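Local coordinates for citrate lyase (PDB 3QLL), which is a putative citrate lyase beta subunit that probably binds magnesium and may act as a lyase, at residues A[45-51]-A[67-73]; A[136-140]-A[166-170]; A[210-214]-A[247-251]. All blocks are in the same frame, centred on the assembly; numbering follows the deposited sequence.

Interaction 1 (A[45-51]-A[67-73]); sequences TRSWLFT and ADVAIID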
# COMPACT_ATOMS: atom_id res chain seq x y z
N THR A 45 15.06 -22.32 -4.54
CA THR A 45 14.82 -22.64 -3.12
C THR A 45 13.36 -22.37 -2.72
O THR A 45 12.72 -21.42 -3.22
CB THR A 45 15.75 -21.82 -2.18
OG1 THR A 45 15.27 -20.49 -2.02
CG2 THR A 45 17.21 -21.86 -2.69
N ARG A 46 12.83 -23.21 -1.83
CA ARG A 46 11.44 -23.12 -1.41
C ARG A 46 11.38 -22.95 0.12
O ARG A 46 10.50 -22.25 0.63
CB ARG A 46 10.65 -24.38 -1.80
CG ARG A 46 10.65 -24.69 -3.28
CD ARG A 46 10.45 -26.16 -3.55
NE ARG A 46 11.47 -26.98 -2.89
CZ ARG A 46 11.46 -28.31 -2.86
NH1 ARG A 46 10.48 -28.99 -3.45
NH2 ARG A 46 12.43 -28.97 -2.23
N SER A 47 12.28 -23.65 0.81
CA SER A 47 12.30 -23.67 2.28
C SER A 47 13.62 -23.18 2.87
O SER A 47 14.69 -23.64 2.51
CB SER A 47 12.01 -25.10 2.81
OG SER A 47 12.70 -26.08 2.05
N TRP A 48 13.52 -22.25 3.80
CA TRP A 48 14.68 -21.78 4.54
C TRP A 48 14.49 -22.05 6.03
O TRP A 48 13.60 -21.49 6.66
CB TRP A 48 14.88 -20.27 4.32
CG TRP A 48 15.26 -19.94 2.92
CD1 TRP A 48 14.51 -20.16 1.79
CD2 TRP A 48 16.45 -19.28 2.48
NE1 TRP A 48 15.17 -19.71 0.69
CE2 TRP A 48 16.35 -19.14 1.07
CE3 TRP A 48 17.57 -18.77 3.13
CZ2 TRP A 48 17.36 -18.54 0.30
CZ3 TRP A 48 18.58 -18.18 2.37
CH2 TRP A 48 18.46 -18.07 0.97
N LEU A 49 15.34 -22.90 6.59
CA LEU A 49 15.17 -23.33 7.98
C LEU A 49 16.16 -22.66 8.90
O LEU A 49 17.37 -22.85 8.75
CB LEU A 49 15.30 -24.84 8.10
CG LEU A 49 15.12 -25.44 9.49
CD1 LEU A 49 13.73 -25.22 10.16
CD2 LEU A 49 15.44 -26.91 9.35
N PHE A 50 15.63 -21.93 9.88
CA PHE A 50 16.45 -21.32 10.93
C PHE A 50 16.78 -22.39 11.96
O PHE A 50 15.88 -23.00 12.51
CB PHE A 50 15.72 -20.15 11.62
CG PHE A 50 15.62 -18.90 10.81
CD1 PHE A 50 16.72 -18.06 10.68
CD2 PHE A 50 14.42 -18.54 10.19
CE1 PHE A 50 16.63 -16.89 9.94
CE2 PHE A 50 14.32 -17.36 9.46
CZ PHE A 50 15.43 -16.54 9.33
N THR A 51 18.06 -22.61 12.21
CA THR A 51 18.45 -23.37 13.38
C THR A 51 19.56 -22.65 14.15
O THR A 51 20.57 -22.21 13.58
CB THR A 51 18.94 -24.81 12.99
OG1 THR A 51 19.93 -24.73 11.95
CG2 THR A 51 17.78 -25.62 12.47
N ALA A 67 15.21 -29.31 4.41
CA ALA A 67 15.16 -27.91 3.99
C ALA A 67 16.05 -27.65 2.78
O ALA A 67 17.12 -28.21 2.66
CB ALA A 67 15.56 -27.01 5.14
N ASP A 68 15.62 -26.75 1.90
CA ASP A 68 16.43 -26.44 0.74
C ASP A 68 17.65 -25.64 1.13
O ASP A 68 18.72 -25.80 0.55
CB ASP A 68 15.61 -25.69 -0.31
CG ASP A 68 14.67 -26.61 -1.06
OD1 ASP A 68 14.91 -27.83 -1.07
OD2 ASP A 68 13.64 -26.14 -1.60
N VAL A 69 17.49 -24.79 2.13
CA VAL A 69 18.61 -24.02 2.67
C VAL A 69 18.47 -24.02 4.18
O VAL A 69 17.40 -23.72 4.72
CB VAL A 69 18.59 -22.54 2.17
CG1 VAL A 69 19.73 -21.74 2.78
CG2 VAL A 69 18.59 -22.45 0.64
N ALA A 70 19.58 -24.31 4.85
CA ALA A 70 19.65 -24.21 6.31
C ALA A 70 20.27 -22.88 6.70
O ALA A 70 21.30 -22.46 6.15
CB ALA A 70 20.46 -25.39 6.89
N ILE A 71 19.64 -22.22 7.67
CA ILE A 71 20.19 -20.99 8.20
C ILE A 71 20.71 -21.14 9.63
O ILE A 71 19.93 -21.22 10.59
CB ILE A 71 19.16 -19.87 8.19
CG1 ILE A 71 18.44 -19.82 6.85
CG2 ILE A 71 19.84 -18.54 8.51
CD1 ILE A 71 17.37 -18.74 6.81
N ILE A 72 22.03 -21.14 9.76
CA ILE A 72 22.60 -21.12 11.08
C ILE A 72 22.39 -19.76 11.69
O ILE A 72 22.81 -18.74 11.12
CB ILE A 72 24.11 -21.43 11.03
CG1 ILE A 72 24.38 -22.71 10.25
CG2 ILE A 72 24.71 -21.46 12.45
CD1 ILE A 72 25.82 -22.91 9.96
N ASP A 73 21.74 -19.75 12.85
CA ASP A 73 21.28 -18.50 13.42
C ASP A 73 22.10 -18.09 14.63
O ASP A 73 22.15 -18.82 15.61
CB ASP A 73 19.78 -18.60 13.76
CG ASP A 73 19.19 -17.27 14.19
OD1 ASP A 73 19.64 -16.20 13.70
OD2 ASP A 73 18.19 -17.32 14.93
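Trp-48 pairs with Val-69 and Phe-50 with Ile-71, side by side on one face of two parallel strands, 47-51 and 69-73, the first two of an eight-stranded TIM barrel. Five backbone bonds link the strands, from Val-69 N to Ser-47 O through Asp-73 N to Thr-51 O. Val-69 sets CG1 over the six-membered Trp-48 ring, 3.7 Å from CE3. Ile-71 keeps an extended outer chain (chi2 178°), which carries CD1 between the aromatics: it sits at the edge of the Trp-48 ring and over the face of Phe-50, 3.7 Å from Phe-50 CE1. Trp-48 NE1 donates a hydrogen bond to Thr-45 OG1 at 2.8 Å, tilted out of the ring plane, and the ring meets Tyr-132. On the other face Leu-49 CB packs on Ala-67 CB. At the far end Asp-73 salt-bridges Arg-107, a predicted substrate-binding residue. Where the strands begin, Ser-47 OG accepts from Asp-68 N and also bonds Asn-265. Arg-46 bends at chi3 (-57°) and grips the Asp-68 carboxylate side-on, nearly coplanar with it: NE reaches the syn lone pair of Asp-68 OD2 at 2.7 Å, NH2 reaches OD1 at 3.0 Å, and Arg-46 N takes the anti lone pair of OD2.

Interaction 2 (A[136-140]-A[166-170]); sequences PKTES and SVRGL
Ser-166 OG donates to Glu-139 OE2 across 2.7 Å, meeting the carboxylate oxygen on its anti lone pair, away from OE1. The same hydroxyl accepts from Gly-169 N at 3.2 Å in a fairly straight bond (159°), which makes Ser-166 the N-cap of helix 167-171. With chi1 at 65°, OG lies between its own backbone N and carbonyl carbon, a position from which it can face both the first turn and the glutamate. A water donates to it as well, at 2.8 Å from Ser-166 OG, and also donates to Thr-138 O, so the hydroxyl gives one bond and receives two. Glu-139 reaches this spot with a chain extended beyond CG, its carboxylate beside the start of the helix, where the helix dipole would be expected to favour its negative charge. Arg-168 crosses the carboxylate mainly with its aliphatic part: CD is 3.5 Å from Glu-139 OE1, while Arg-168 NE stays 4.4 Å from that oxygen, too far for a salt bridge, and the two flat groups are turned 57° apart. Beneath them the backbones come close at Gly-169, whose bare CA lies 3.6 Å from Thr-138 O. Lys-137 adds a looser contact, its NZ 4.2 Å from Ser-166 CB. The loop follows barrel strand 132-135, and Lys-137 N bonds Glu-165, a predicted magnesium ligand just ahead of the cap. Beyond, the helix packs through Val-167 and Leu-170 on helix 190-197, and Val-167 also touches Ser-215 of a second subunit.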
# COMPACT_ATOMS: atom_id res chain seq x y z
N PRO A 136 19.88 -9.31 9.62
CA PRO A 136 18.65 -8.88 10.29
C PRO A 136 18.50 -7.38 10.27
O PRO A 136 19.50 -6.65 10.16
CB PRO A 136 18.85 -9.34 11.75
CG PRO A 136 20.26 -9.39 11.92
CD PRO A 136 20.87 -9.79 10.60
N LYS A 137 17.26 -6.95 10.37
CA LYS A 137 16.95 -5.54 10.47
C LYS A 137 17.64 -4.70 9.38
O LYS A 137 18.23 -3.66 9.66
CB LYS A 137 17.31 -5.01 11.86
CG LYS A 137 16.27 -4.08 12.44
CD LYS A 137 16.73 -3.41 13.73
CE LYS A 137 15.63 -2.51 14.31
NZ LYS A 137 14.32 -3.21 14.55
N THR A 138 17.57 -5.16 8.13
CA THR A 138 18.09 -4.39 7.01
C THR A 138 17.20 -3.17 6.79
O THR A 138 15.96 -3.31 6.68
CB THR A 138 18.13 -5.24 5.75
OG1 THR A 138 19.02 -6.32 5.98
CG2 THR A 138 18.64 -4.42 4.56
N GLU A 139 17.80 -1.98 6.90
CA GLU A 139 17.01 -0.74 6.95
C GLU A 139 17.41 0.28 5.90
O GLU A 139 16.81 1.36 5.80
CB GLU A 139 17.05 -0.14 8.34
CG GLU A 139 16.12 -0.92 9.30
CD GLU A 139 15.99 -0.26 10.66
OE1 GLU A 139 16.95 0.40 11.12
OE2 GLU A 139 14.92 -0.34 11.26
N SER A 140 18.39 -0.07 5.08
CA SER A 140 18.86 0.87 4.07
C SER A 140 19.68 0.12 3.08
O SER A 140 20.05 -1.02 3.32
CB SER A 140 19.74 1.97 4.71
OG SER A 140 21.06 1.45 4.87
N SER A 166 11.17 -4.09 9.80
CA SER A 166 10.82 -2.82 10.48
C SER A 166 10.14 -1.81 9.54
O SER A 166 10.28 -1.91 8.33
CB SER A 166 12.07 -2.20 11.11
OG SER A 166 13.01 -1.84 10.11
N VAL A 167 9.39 -0.87 10.11
CA VAL A 167 8.81 0.21 9.32
C VAL A 167 9.88 0.98 8.52
O VAL A 167 9.68 1.32 7.34
CB VAL A 167 8.03 1.20 10.20
CG1 VAL A 167 7.66 2.43 9.38
CG2 VAL A 167 6.79 0.54 10.75
N ARG A 168 11.00 1.30 9.16
CA ARG A 168 12.09 1.97 8.46
C ARG A 168 12.60 1.15 7.24
O ARG A 168 12.74 1.69 6.13
CB ARG A 168 13.21 2.24 9.45
CG ARG A 168 14.27 3.20 9.03
CD ARG A 168 15.31 3.36 10.15
NE ARG A 168 14.89 4.31 11.19
CZ ARG A 168 15.05 5.63 11.06
NH1 ARG A 168 15.58 6.12 9.94
NH2 ARG A 168 14.66 6.45 12.03
N GLY A 169 12.79 -0.16 7.44
CA GLY A 169 13.17 -1.05 6.36
C GLY A 169 12.12 -1.10 5.25
O GLY A 169 12.46 -1.03 4.07
N LEU A 170 10.85 -1.22 5.62
CA LEU A 170 9.78 -1.26 4.64
C LEU A 170 9.71 0.02 3.79
O LEU A 170 9.55 -0.05 2.57
CB LEU A 170 8.44 -1.49 5.34
CG LEU A 170 7.28 -1.65 4.36
CD1 LEU A 170 7.47 -2.87 3.49
CD2 LEU A 170 6.01 -1.75 5.18
O HOH W 1 14.10 -3.99 8.71

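Interaction 3 (A[210-214]-A[247-251]); sequences RARLV and DFGFS
Val-214 and Phe-250 meet through two torsions: chi1 of 171° swings the valine CG2 to the backbone N side, and chi1 of -72° lays the phenylalanine ring beneath it. CG2 stands over the ring face, offset toward the rim, 3.4 Å from Phe-250 CE2 and 3.6 Å from the ring centroid, a close CH-pi contact. The other valine branch, CG1, turns to the backbone and lies 3.5 Å from Phe-248 O. Arg-210 crosses the same ring at about a right angle: CB sits at its edge, in plane, CG is 3.8 Å from Phe-250 CZ, and the aliphatic chain runs extended to NE. The guanidinium is steeply inclined to the ring and does not stack on it; its NE instead forms a salt bridge with Asp-226. These residues belong to the outer layer of the TIM barrel, where helix 203-220 and helix 235-248 flank strand 224-226; Leu-213 and Phe-250 face inward to strands 183-188 and 224-226 respectively. Helix 235-248 ends here in a Schellman motif, Gly-249 taking positive phi (110°) before the chain turns to strand 252-255 and presents Phe-250 to helix 203-220. One residue before the glycine, Phe-248 brings its ring edge against the neighbouring helix, with CE2 3.9 Å from Ala-211 CB, and meets Trp-203 edge-to-face. A third subunit covers this outer side, its Leu-208 packing on Ala-211 and its Pro-205 on Phe-248. Leu-213 CD2 comes obliquely past the Phe-250 rim on the side of Val-214 CG2, 4.1 Å from CE1.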
# COMPACT_ATOMS: atom_id res chain seq x y z
N ARG A 210 3.66 -6.87 2.88
CA ARG A 210 4.10 -8.05 2.11
C ARG A 210 4.03 -7.73 0.61
O ARG A 210 4.91 -8.15 -0.13
CB ARG A 210 3.28 -9.30 2.44
CG ARG A 210 3.77 -10.11 3.67
CD ARG A 210 2.95 -11.44 3.78
NE ARG A 210 3.50 -12.44 4.70
CZ ARG A 210 3.00 -12.57 5.95
NH1 ARG A 210 2.00 -11.74 6.34
NH2 ARG A 210 3.49 -13.48 6.80
N ALA A 211 2.95 -7.07 0.17
CA ALA A 211 2.80 -6.77 -1.23
C ALA A 211 3.92 -5.81 -1.68
O ALA A 211 4.48 -5.99 -2.76
CB ALA A 211 1.41 -6.19 -1.53
N ARG A 212 4.27 -4.85 -0.83
CA ARG A 212 5.35 -3.91 -1.12
C ARG A 212 6.70 -4.62 -1.16
O ARG A 212 7.55 -4.28 -1.98
CB ARG A 212 5.37 -2.76 -0.11
CG ARG A 212 6.12 -1.58 -0.61
CD ARG A 212 6.03 -0.37 0.31
NE ARG A 212 7.06 0.61 -0.01
CZ ARG A 212 7.34 1.63 0.78
NH1 ARG A 212 6.64 1.76 1.89
NH2 ARG A 212 8.28 2.51 0.45
N LEU A 213 6.89 -5.60 -0.28
CA LEU A 213 8.15 -6.34 -0.32
C LEU A 213 8.29 -7.15 -1.62
O LEU A 213 9.31 -7.03 -2.33
CB LEU A 213 8.29 -7.25 0.89
CG LEU A 213 9.48 -8.21 0.82
CD1 LEU A 213 10.78 -7.42 0.79
CD2 LEU A 213 9.49 -9.16 1.99
N VAL A 214 7.24 -7.90 -1.98
CA VAL A 214 7.26 -8.74 -3.18
C VAL A 214 7.50 -7.88 -4.43
O VAL A 214 8.35 -8.20 -5.26
CB VAL A 214 5.93 -9.54 -3.32
CG1 VAL A 214 5.85 -10.24 -4.66
CG2 VAL A 214 5.84 -10.55 -2.22
N ASP A 247 0.48 -17.00 -3.61
CA ASP A 247 -0.43 -16.19 -4.43
C ASP A 247 0.02 -14.75 -4.54
O ASP A 247 -0.20 -14.08 -5.57
CB ASP A 247 -1.83 -16.25 -3.84
CG ASP A 247 -2.53 -17.54 -4.15
OD1 ASP A 247 -1.99 -18.34 -4.94
OD2 ASP A 247 -3.61 -17.77 -3.58
N PHE A 248 0.58 -14.25 -3.43
CA PHE A 248 1.10 -12.88 -3.41
C PHE A 248 2.35 -12.68 -4.30
O PHE A 248 2.62 -11.56 -4.75
CB PHE A 248 1.42 -12.47 -1.96
CG PHE A 248 0.44 -11.55 -1.37
CD1 PHE A 248 -0.92 -11.81 -1.47
CD2 PHE A 248 0.86 -10.41 -0.71
CE1 PHE A 248 -1.85 -10.95 -0.91
CE2 PHE A 248 -0.05 -9.53 -0.15
CZ PHE A 248 -1.42 -9.80 -0.25
N GLY A 249 3.03 -13.80 -4.60
CA GLY A 249 4.27 -13.78 -5.38
C GLY A 249 5.58 -14.11 -4.67
O GLY A 249 6.64 -13.98 -5.25
N PHE A 250 5.52 -14.47 -3.40
CA PHE A 250 6.63 -15.11 -2.67
C PHE A 250 7.02 -16.45 -3.35
O PHE A 250 6.16 -17.18 -3.86
CB PHE A 250 6.25 -15.39 -1.20
CG PHE A 250 6.19 -14.15 -0.33
CD1 PHE A 250 7.33 -13.66 0.29
CD2 PHE A 250 5.01 -13.45 -0.19
CE1 PHE A 250 7.28 -12.50 1.06
CE2 PHE A 250 4.94 -12.30 0.57
CZ PHE A 250 6.07 -11.83 1.20
N SER A 251 8.33 -16.73 -3.39
CA SER A 251 8.86 -17.91 -4.07
C SER A 251 9.24 -18.93 -3.04
O SER A 251 9.52 -20.08 -3.38
CB SER A 251 10.12 -17.54 -4.88
OG SER A 251 9.85 -16.48 -5.79

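Interaction 1 builds the barrel wall, strand to strand, through a ladder of backbone bonds; it is partly buried, with Trp-48, Phe-50, Val-69 and Ile-71 inside the barrel and the Arg-46 to Asp-68 bridge partly exposed. Interaction 2 is a partly buried polar contact between a loop and a helix start near the predicted magnesium site. Interaction 3, apolar and aromatic, is buried although it lies in the outer helical layer, with barrel strands on its inner side and a neighbouring subunit packing on its outer side. The three pairs share no secondary-structure element. Interactions 2 and 3 touch, Leu-170 O lying 3.3 Å from Arg-212 CZ; interaction 1 stays about 7 Å from interaction 2 and about 3 Å from interaction 3 between nearest atoms.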